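PDB 5AH1: triacylglycerol lipase from Clostridium botulinum, which hydrolyses synthetic polyesters and, as a zinc-binding alpha/beta-hydrolase classed as a lipase, probably the ester bonds of triacylglycerols. Local coordinates for residues Lys59-Phe64 against Ala417-Ile422; Ser223-Ser228 against Met441-Phe446; Ile179-Gly184 against Asp428-Phe433. All coordinates share one frame; numbering follows the deposited sequence.

Contact 1: residues Lys59-Phe64 against Ala417-Ile422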
loop_
_atom_site.group_PDB
_atom_site.type_symbol
_atom_site.label_atom_id
_atom_site.label_comp_id
_atom_site.label_asym_id
_atom_site.label_seq_id
_atom_site.Cartn_x
_atom_site.Cartn_y
_atom_site.Cartn_z
ATOM N N LYS A 59 -10.329 -11.716 13.775
ATOM C CA LYS A 59 -11.171 -12.760 13.203
ATOM C C LYS A 59 -11.604 -12.447 11.782
ATOM O O LYS A 59 -12.200 -11.394 11.504
ATOM C CB LYS A 59 -12.397 -12.979 14.082
ATOM C CG LYS A 59 -12.047 -13.416 15.487
ATOM C CD LYS A 59 -13.294 -13.607 16.330
ATOM C CE LYS A 59 -12.964 -14.148 17.716
ATOM N NZ LYS A 59 -14.173 -14.752 18.356
ATOM N N PHE A 60 -11.310 -13.374 10.875
ATOM C CA PHE A 60 -11.724 -13.196 9.498
ATOM C C PHE A 60 -13.255 -13.316 9.488
ATOM O O PHE A 60 -13.806 -14.218 10.111
ATOM C CB PHE A 60 -11.047 -14.214 8.589
ATOM C CG PHE A 60 -11.264 -13.939 7.149
ATOM C CD1 PHE A 60 -10.479 -12.997 6.500
ATOM C CD2 PHE A 60 -12.269 -14.574 6.439
ATOM C CE1 PHE A 60 -10.692 -12.684 5.172
ATOM C CE2 PHE A 60 -12.486 -14.271 5.102
ATOM C CZ PHE A 60 -11.686 -13.337 4.469
ATOM N N PRO A 61 -13.955 -12.394 8.820
ATOM C CA PRO A 61 -15.390 -12.240 9.118
ATOM C C PRO A 61 -16.361 -13.152 8.373
ATOM O O PRO A 61 -17.498 -13.249 8.811
ATOM C CB PRO A 61 -15.660 -10.791 8.725
ATOM C CG PRO A 61 -14.702 -10.557 7.613
ATOM C CD PRO A 61 -13.447 -11.264 8.019
ATOM N N VAL A 62 -15.948 -13.786 7.282
ATOM C CA VAL A 62 -16.892 -14.528 6.457
ATOM C C VAL A 62 -16.292 -15.835 5.978
ATOM O O VAL A 62 -15.074 -16.013 5.935
ATOM C CB VAL A 62 -17.357 -13.702 5.226
ATOM C CG1 VAL A 62 -18.043 -12.419 5.664
ATOM C CG2 VAL A 62 -16.184 -13.375 4.317
ATOM N N GLU A 63 -17.179 -16.763 5.659
ATOM C CA GLU A 63 -16.804 -17.960 4.925
ATOM C C GLU A 63 -16.954 -17.676 3.438
ATOM O O GLU A 63 -17.728 -16.802 3.021
ATOM C CB GLU A 63 -17.681 -19.152 5.326
ATOM C CG GLU A 63 -17.389 -19.713 6.723
ATOM C CD GLU A 63 -16.054 -20.465 6.812
ATOM O OE1 GLU A 63 -15.769 -21.328 5.943
ATOM O OE2 GLU A 63 -15.286 -20.193 7.764
ATOM N N PHE A 64 -16.196 -18.399 2.632
ATOM C CA PHE A 64 -16.323 -18.268 1.194
ATOM C C PHE A 64 -17.746 -18.654 0.776
ATOM O O PHE A 64 -18.338 -19.575 1.347
ATOM C CB PHE A 64 -15.295 -19.136 0.461
ATOM C CG PHE A 64 -15.240 -18.850 -1.004
ATOM C CD1 PHE A 64 -14.498 -17.777 -1.478
ATOM C CD2 PHE A 64 -15.968 -19.606 -1.905
ATOM C CE1 PHE A 64 -14.472 -17.473 -2.827
ATOM C CE2 PHE A 64 -15.948 -19.299 -3.255
ATOM C CZ PHE A 64 -15.200 -18.226 -3.710
ATOM N N ALA A 417 -16.495 -4.924 -1.519
ATOM C CA ALA A 417 -16.113 -4.145 -0.343
ATOM C C ALA A 417 -16.461 -4.944 0.913
ATOM O O ALA A 417 -17.628 -5.164 1.230
ATOM C CB ALA A 417 -16.791 -2.773 -0.352
ATOM N N MET A 418 -15.421 -5.417 1.594
ATOM C CA MET A 418 -15.582 -6.423 2.637
ATOM C C MET A 418 -15.932 -5.774 3.985
ATOM O O MET A 418 -15.817 -4.558 4.150
ATOM C CB MET A 418 -14.313 -7.291 2.699
ATOM C CG MET A 418 -13.970 -7.918 1.354
ATOM S SD MET A 418 -15.266 -9.026 0.727
ATOM C CE MET A 418 -15.130 -10.406 1.863
ATOM N N PRO A 419 -16.381 -6.585 4.957
ATOM C CA PRO A 419 -16.835 -6.022 6.231
ATOM C C PRO A 419 -15.756 -5.180 6.922
ATOM O O PRO A 419 -14.615 -5.616 7.036
ATOM C CB PRO A 419 -17.224 -7.275 7.043
ATOM C CG PRO A 419 -17.651 -8.243 6.014
ATOM C CD PRO A 419 -16.689 -8.024 4.871
ATOM N N ARG A 420 -16.122 -3.989 7.377
ATOM C CA ARG A 420 -15.146 -3.042 7.905
ATOM C C ARG A 420 -14.375 -3.622 9.084
ATOM O O ARG A 420 -14.957 -4.258 9.960
ATOM C CB ARG A 420 -15.835 -1.739 8.326
ATOM C CG ARG A 420 -14.852 -0.667 8.791
ATOM C CD ARG A 420 -15.461 0.730 8.881
ATOM N NE ARG A 420 -15.825 1.240 7.571
ATOM C CZ ARG A 420 -16.077 2.512 7.305
ATOM N NH1 ARG A 420 -15.974 3.421 8.258
ATOM N NH2 ARG A 420 -16.406 2.880 6.083
ATOM N N ILE A 421 -13.068 -3.359 9.110
ATOM C CA ILE A 421 -12.211 -3.827 10.186
ATOM C C ILE A 421 -12.121 -2.699 11.198
ATOM O O ILE A 421 -11.230 -1.842 11.133
ATOM C CB ILE A 421 -10.816 -4.264 9.672
ATOM C CG1 ILE A 421 -10.933 -5.218 8.470
ATOM C CG2 ILE A 421 -10.032 -4.907 10.804
ATOM C CD1 ILE A 421 -9.564 -5.610 7.868
ATOM N N ILE A 422 -13.087 -2.663 12.107
ATOM C CA ILE A 422 -13.168 -1.590 13.090
ATOM C C ILE A 422 -12.154 -1.775 14.232
ATOM O O ILE A 422 -11.555 -2.845 14.394
ATOM C CB ILE A 422 -14.592 -1.436 13.664
ATOM C CG1 ILE A 422 -15.044 -2.733 14.332
ATOM C CG2 ILE A 422 -15.568 -1.026 12.556
ATOM C CD1 ILE A 422 -16.350 -2.621 15.069
#
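Two proline rings, Pro61 and Pro419, meet by their outer carbons, CG of Pro61 lying 4.1 Å from CG of Pro419. The rings are set at a slant, so they touch along a border of CB and CG and do not stack. Val62 straddles the step from Met418 to Pro419 with its two methyls. Its CG1 touches the same outer carbon, 4.2 Å from Pro419 CG, while CG2 approaches Met418 CE at 4.0 Å. The methionine bends at both chi2 (-61°) and chi3 (-70°), and this fold in the chain brings its terminal methyl round to the valine. Everything across the contact is apolar and loosely spaced, carbon against carbon. Within 59-64, Pro61 CD rests over one face of the Phe60 ring, toward its rim.

Segment 59-64 is loop, and 417-422 runs on from the last residue of strand 415-417; it is bonded through the backbone of Met418 to Ser330 of strand 327-331. Trp331 of that same strand touches Pro61 and Met418, and helix 437-448 adds Trp439 against Pro61 and Phe446 against Val62. Residues 59-64 thus lie across the junction of the sheet with helix 437-448.

Contact 2: residues Ser223-Ser228 against Met441-Phe446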
loop_
_atom_site.group_PDB
_atom_site.type_symbol
_atom_site.label_atom_id
_atom_site.label_comp_id
_atom_site.label_asym_id
_atom_site.label_seq_id
_atom_site.Cartn_x
_atom_site.Cartn_y
_atom_site.Cartn_z
ATOM N N SER A 223 -6.676 -11.990 -8.655
ATOM C CA SER A 223 -7.335 -11.087 -7.742
ATOM C C SER A 223 -6.402 -9.997 -7.275
ATOM O O SER A 223 -5.189 -10.166 -7.224
ATOM C CB SER A 223 -7.885 -11.846 -6.531
ATOM O OG SER A 223 -6.856 -12.278 -5.663
ATOM N N VAL A 224 -7.031 -8.886 -6.920
ATOM C CA VAL A 224 -6.403 -7.713 -6.332
ATOM C C VAL A 224 -7.138 -7.410 -5.032
ATOM O O VAL A 224 -8.347 -7.208 -5.035
ATOM C CB VAL A 224 -6.529 -6.510 -7.290
ATOM C CG1 VAL A 224 -6.276 -5.170 -6.586
ATOM C CG2 VAL A 224 -5.597 -6.697 -8.461
ATOM N N SER A 225 -6.409 -7.414 -3.920
ATOM C CA SER A 225 -6.968 -7.104 -2.613
ATOM C C SER A 225 -6.253 -5.893 -2.049
ATOM O O SER A 225 -5.024 -5.917 -1.905
ATOM C CB SER A 225 -6.791 -8.271 -1.649
ATOM O OG SER A 225 -7.531 -9.406 -2.039
ATOM N N THR A 226 -7.018 -4.841 -1.750
ATOM C CA THR A 226 -6.476 -3.645 -1.105
ATOM C C THR A 226 -6.881 -3.647 0.361
ATOM O O THR A 226 -7.995 -4.031 0.705
ATOM C CB THR A 226 -6.901 -2.327 -1.824
ATOM O OG1 THR A 226 -8.283 -2.023 -1.587
ATOM C CG2 THR A 226 -6.649 -2.411 -3.306
ATOM N N ILE A 227 -5.938 -3.267 1.222
ATOM C CA ILE A 227 -6.134 -3.236 2.664
ATOM C C ILE A 227 -5.652 -1.869 3.145
ATOM O O ILE A 227 -4.486 -1.530 2.988
ATOM C CB ILE A 227 -5.349 -4.364 3.378
ATOM C CG1 ILE A 227 -5.706 -5.745 2.825
ATOM C CG2 ILE A 227 -5.598 -4.289 4.883
ATOM C CD1 ILE A 227 -4.891 -6.872 3.475
ATOM N N SER A 228 -6.566 -1.090 3.710
ATOM C CA SER A 228 -6.241 0.249 4.216
ATOM C C SER A 228 -5.711 1.172 3.120
ATOM O O SER A 228 -4.877 2.052 3.363
ATOM C CB SER A 228 -5.204 0.170 5.340
ATOM O OG SER A 228 -5.514 -0.841 6.287
ATOM N N MET A 441 -4.195 -16.270 7.178
ATOM C CA MET A 441 -4.307 -17.664 6.753
ATOM C C MET A 441 -5.724 -17.969 6.255
ATOM O O MET A 441 -5.901 -18.631 5.227
ATOM C CB MET A 441 -3.861 -18.600 7.879
ATOM C CG MET A 441 -2.329 -18.522 8.069
ATOM S SD MET A 441 -1.632 -19.575 9.312
ATOM C CE MET A 441 -2.220 -18.743 10.760
ATOM N N ASP A 442 -6.727 -17.464 6.970
ATOM C CA ASP A 442 -8.106 -17.632 6.543
ATOM C C ASP A 442 -8.380 -16.899 5.240
ATOM O O ASP A 442 -9.143 -17.382 4.414
ATOM C CB ASP A 442 -9.086 -17.169 7.629
ATOM C CG ASP A 442 -9.195 -18.157 8.779
ATOM O OD1 ASP A 442 -8.681 -19.293 8.659
ATOM O OD2 ASP A 442 -9.800 -17.787 9.809
ATOM N N TYR A 443 -7.763 -15.735 5.038
ATOM C CA TYR A 443 -7.975 -15.013 3.789
ATOM C C TYR A 443 -7.337 -15.761 2.628
ATOM O O TYR A 443 -7.909 -15.824 1.543
ATOM C CB TYR A 443 -7.419 -13.592 3.848
ATOM C CG TYR A 443 -7.877 -12.682 2.726
ATOM C CD1 TYR A 443 -9.154 -12.781 2.181
ATOM C CD2 TYR A 443 -7.048 -11.686 2.241
ATOM C CE1 TYR A 443 -9.577 -11.933 1.188
ATOM C CE2 TYR A 443 -7.476 -10.830 1.247
ATOM C CZ TYR A 443 -8.734 -10.956 0.725
ATOM O OH TYR A 443 -9.201 -10.092 -0.248
ATOM N N ALA A 444 -6.154 -16.327 2.854
ATOM C CA ALA A 444 -5.499 -17.105 1.803
ATOM C C ALA A 444 -6.394 -18.277 1.409
ATOM O O ALA A 444 -6.538 -18.574 0.231
ATOM C CB ALA A 444 -4.141 -17.615 2.255
ATOM N N SER A 445 -6.964 -18.948 2.404
ATOM C CA SER A 445 -7.894 -20.051 2.139
ATOM C C SER A 445 -9.083 -19.546 1.306
ATOM O O SER A 445 -9.470 -20.165 0.305
ATOM C CB SER A 445 -8.390 -20.682 3.438
ATOM O OG SER A 445 -7.343 -21.360 4.118
ATOM N N PHE A 446 -9.650 -18.410 1.708
ATOM C CA PHE A 446 -10.767 -17.796 1.003
ATOM C C PHE A 446 -10.395 -17.592 -0.471
ATOM O O PHE A 446 -11.128 -18.010 -1.365
ATOM C CB PHE A 446 -11.124 -16.477 1.716
ATOM C CG PHE A 446 -12.278 -15.702 1.104
ATOM C CD1 PHE A 446 -12.077 -14.861 0.024
ATOM C CD2 PHE A 446 -13.549 -15.783 1.650
ATOM C CE1 PHE A 446 -13.125 -14.127 -0.519
ATOM C CE2 PHE A 446 -14.595 -15.051 1.115
ATOM C CZ PHE A 446 -14.386 -14.220 0.034
#
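Ser225 and Tyr443 join strand 221-227 to helix 437-448 through a single hydroxyl pair: Ser225 OG and Tyr443 OH lie 2.5 Å apart in a short hydrogen bond whose direction is open. The serine comes to the tyrosine at the ring's edge, OG near the ring plane and CB within it, and CB also closes on the phenol oxygen, Ser225 CB to Tyr443 OH being 3.3 Å. With the CA atoms of Ser225 and Tyr443 10.2 Å apart, the bridge depends on the full length of the aromatic side chain. CG of Tyr443 stands opposite the backbone N (chi1 -166°), which carries the ring away from the helix toward the sheet.

A second shell fixes the ring. Trp331 NE1 is hydrogen-bonded to Tyr443 OH, and the indole also meets the phenol ring edge-to-face; Trp439 and Phe60 pack on it as well. On the strand, Ser225 is held by backbone bonds to Leu178 and Gly180 of the next strand. Side chains alternate: Ser225 and Ile227 point to the C-terminal helix, whereas Val224 turns to helix 183-197, as in the layered architecture of alpha/beta-hydrolases.

Both hydroxyls are buried, and each finds a partner in the other. Tyr443 OH is gripped twice, by Ser225 OG and by the indole N-H of Trp331, which can only donate; the phenol oxygen is therefore an acceptor toward the tryptophan, whichever way the hydroxyl pair is directed.

Contact 3: residues Ile179-Gly184 against Asp428-Phe433. With K (potassium ion), chain C.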
loop_
_atom_site.group_PDB
_atom_site.type_symbol
_atom_site.label_atom_id
_atom_site.label_comp_id
_atom_site.label_asym_id
_atom_site.label_seq_id
_atom_site.Cartn_x
_atom_site.Cartn_y
_atom_site.Cartn_z
ATOM N N ILE A 179 -1.917 -8.827 -3.007
ATOM C CA ILE A 179 -2.444 -8.195 -1.805
ATOM C C ILE A 179 -1.578 -6.996 -1.476
ATOM O O ILE A 179 -0.372 -7.146 -1.284
ATOM C CB ILE A 179 -2.482 -9.176 -0.597
ATOM C CG1 ILE A 179 -3.322 -10.417 -0.919
ATOM C CG2 ILE A 179 -3.011 -8.473 0.640
ATOM C CD1 ILE A 179 -3.436 -11.453 0.202
ATOM N N GLY A 180 -2.208 -5.830 -1.396
ATOM C CA GLY A 180 -1.484 -4.593 -1.188
ATOM C C GLY A 180 -2.043 -3.789 -0.042
ATOM O O GLY A 180 -3.232 -3.506 0.001
ATOM N N HIS A 181 -1.169 -3.395 0.880
ATOM C CA HIS A 181 -1.561 -2.590 2.035
ATOM C C HIS A 181 -1.229 -1.137 1.761
ATOM O O HIS A 181 -0.187 -0.829 1.174
ATOM C CB HIS A 181 -0.842 -3.075 3.289
ATOM C CG HIS A 181 -1.105 -2.241 4.502
ATOM N ND1 HIS A 181 -0.165 -1.379 5.035
ATOM C CD2 HIS A 181 -2.223 -2.087 5.250
ATOM C CE1 HIS A 181 -0.676 -0.783 6.097
ATOM N NE2 HIS A 181 -1.928 -1.189 6.242
ATOM N N SER A 182 -2.072 -0.224 2.225
ATOM C CA SER A 182 -1.745 1.193 2.109
ATOM C C SER A 182 -1.590 1.482 0.616
ATOM O O SER A 182 -2.360 0.989 -0.205
ATOM C CB SER A 182 -0.475 1.510 2.947
ATOM O OG SER A 182 0.178 2.706 2.541
ATOM N N MET A 183 -0.595 2.284 0.272
ATOM C CA MET A 183 -0.267 2.589 -1.110
ATOM C C MET A 183 -0.043 1.339 -1.982
ATOM O O MET A 183 -0.196 1.390 -3.209
ATOM C CB MET A 183 0.987 3.455 -1.149
ATOM C CG MET A 183 1.224 4.140 -2.468
ATOM S SD MET A 183 2.786 5.034 -2.432
ATOM C CE MET A 183 2.657 5.813 -4.033
ATOM N N GLY A 184 0.307 0.216 -1.362
ATOM C CA GLY A 184 0.444 -1.040 -2.083
ATOM C C GLY A 184 -0.808 -1.412 -2.878
ATOM O O GLY A 184 -0.693 -1.959 -3.960
ATOM N N ASP A 428 -1.900 -1.676 12.532
ATOM C CA ASP A 428 -2.338 -2.862 13.277
ATOM C C ASP A 428 -2.663 -4.025 12.349
ATOM O O ASP A 428 -2.436 -5.193 12.695
ATOM C CB ASP A 428 -3.612 -2.572 14.067
ATOM C CG ASP A 428 -3.400 -1.646 15.258
ATOM O OD1 ASP A 428 -2.251 -1.532 15.755
ATOM O OD2 ASP A 428 -4.398 -1.029 15.706
ATOM N N ILE A 429 -3.245 -3.727 11.193
ATOM C CA ILE A 429 -3.706 -4.774 10.284
ATOM C C ILE A 429 -2.558 -5.538 9.623
ATOM O O ILE A 429 -2.770 -6.626 9.087
ATOM C CB ILE A 429 -4.703 -4.206 9.221
ATOM C CG1 ILE A 429 -5.372 -5.315 8.387
ATOM C CG2 ILE A 429 -4.000 -3.157 8.324
ATOM C CD1 ILE A 429 -6.127 -6.366 9.204
ATOM N N VAL A 430 -1.348 -4.973 9.647
ATOM C CA VAL A 430 -0.161 -5.712 9.212
ATOM C C VAL A 430 0.714 -6.125 10.411
ATOM O O VAL A 430 1.895 -6.462 10.243
ATOM C CB VAL A 430 0.666 -4.948 8.138
ATOM C CG1 VAL A 430 -0.144 -4.790 6.877
ATOM C CG2 VAL A 430 1.138 -3.579 8.632
ATOM N N GLY A 431 0.125 -6.156 11.607
ATOM C CA GLY A 431 0.797 -6.746 12.761
ATOM C C GLY A 431 1.563 -5.785 13.647
ATOM O O GLY A 431 2.213 -6.203 14.607
ATOM N N THR A 432 1.476 -4.497 13.337
ATOM C CA THR A 432 2.165 -3.441 14.068
ATOM C C THR A 432 1.110 -2.467 14.634
ATOM O O THR A 432 0.892 -1.381 14.086
ATOM C CB THR A 432 3.151 -2.734 13.118
ATOM O OG1 THR A 432 4.127 -3.693 12.673
ATOM C CG2 THR A 432 3.878 -1.580 13.798
ATOM N N PHE A 433 0.437 -2.830 15.731
ATOM C CA PHE A 433 0.699 -4.016 16.551
ATOM C C PHE A 433 -0.597 -4.797 16.719
ATOM O O PHE A 433 -1.590 -4.271 17.213
ATOM C CB PHE A 433 1.242 -3.577 17.910
ATOM C CG PHE A 433 2.525 -2.802 17.814
ATOM C CD1 PHE A 433 3.717 -3.448 17.508
ATOM C CD2 PHE A 433 2.540 -1.433 18.005
ATOM C CE1 PHE A 433 4.897 -2.743 17.400
ATOM C CE2 PHE A 433 3.721 -0.725 17.907
ATOM C CZ PHE A 433 4.901 -1.386 17.597
HETATM K K K C . -3.143 0.183 17.453
HETATM O O HOH W 1 -2.807 -2.090 18.577
HETATM O O HOH W 2 -2.998 1.087 19.711
HETATM O O HOH W 3 -0.751 0.489 17.794
#
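Beside Ile429 and Val430, the residues that meet His181, the carboxylate of Asp428 is gripped from several directions. Its OD1 binds the potassium ion at 2.6 Å and also accepts Phe433 N at 3.0 Å through the anti lone pair, while Asp428 OD2 binds the same ion at 2.5 Å. Water 1, itself a ligand of the ion, donates to Phe433 O at 2.8 Å; waters 2 and 3, Asp425 and Pro351 O complete the ligands. The turn between is tight: Gly431 N bonds back to Asp428 O, and the peptide before Phe433 is cis.

The metal-bound loop presents two aliphatic branches to His181. Val430 CG1 sits over one face of the imidazole, 3.7 Å from the centroid of the His181 ring and only 14° off its normal, a CH-pi contact. Ile429 CG2 approaches obliquely, 3.5 Å from His181 NE2; with CG1 of the isoleucine anti to the backbone N (chi1 -171°), this methyl faces the histidine while the longer arm leads off elsewhere. The ring's rotation is fixed at both nitrogens, ND1 by Tyr99 OH and NE2 by His426 O.

His181 closes strand 176-181 just before Ser182, whose strained turn between strand and helix 183-197, with Gly180 and Gly184 around it, is consistent with a nucleophile elbow. Since a carbonyl oxygen can only accept, NE2 of His181 carries the hydrogen of its bond to His426 O. His181, next to the probable nucleophile, is thus bonded to His426 O and packed against the loop that carries Asp428 of the potassium site.

Overall arrangement
Along the chain the six segments come in the order 59-64, 179-184, 223-228, 417-422, 428-433, 441-446, so every contact joins an earlier part of the chain to the run from strand 415-417 through helix 437-448. The centres of contacts 1 and 2 lie about 10 Å apart, those of contacts 2 and 3 about 12 Å, and those of contacts 1 and 3 about 15 Å. Contacts 2 and 3 use adjacent strands of the parallel sheet, 221-227 and 176-181, with Ile227 O probably bonded to Ser182 N. Contact 1 lies toward the periphery, contact 3 near the centre beside the probable nucleophile elbow. Together they join the C-terminal run to the sheet (contacts 2 and 3) and to loop 59-64 (contact 1).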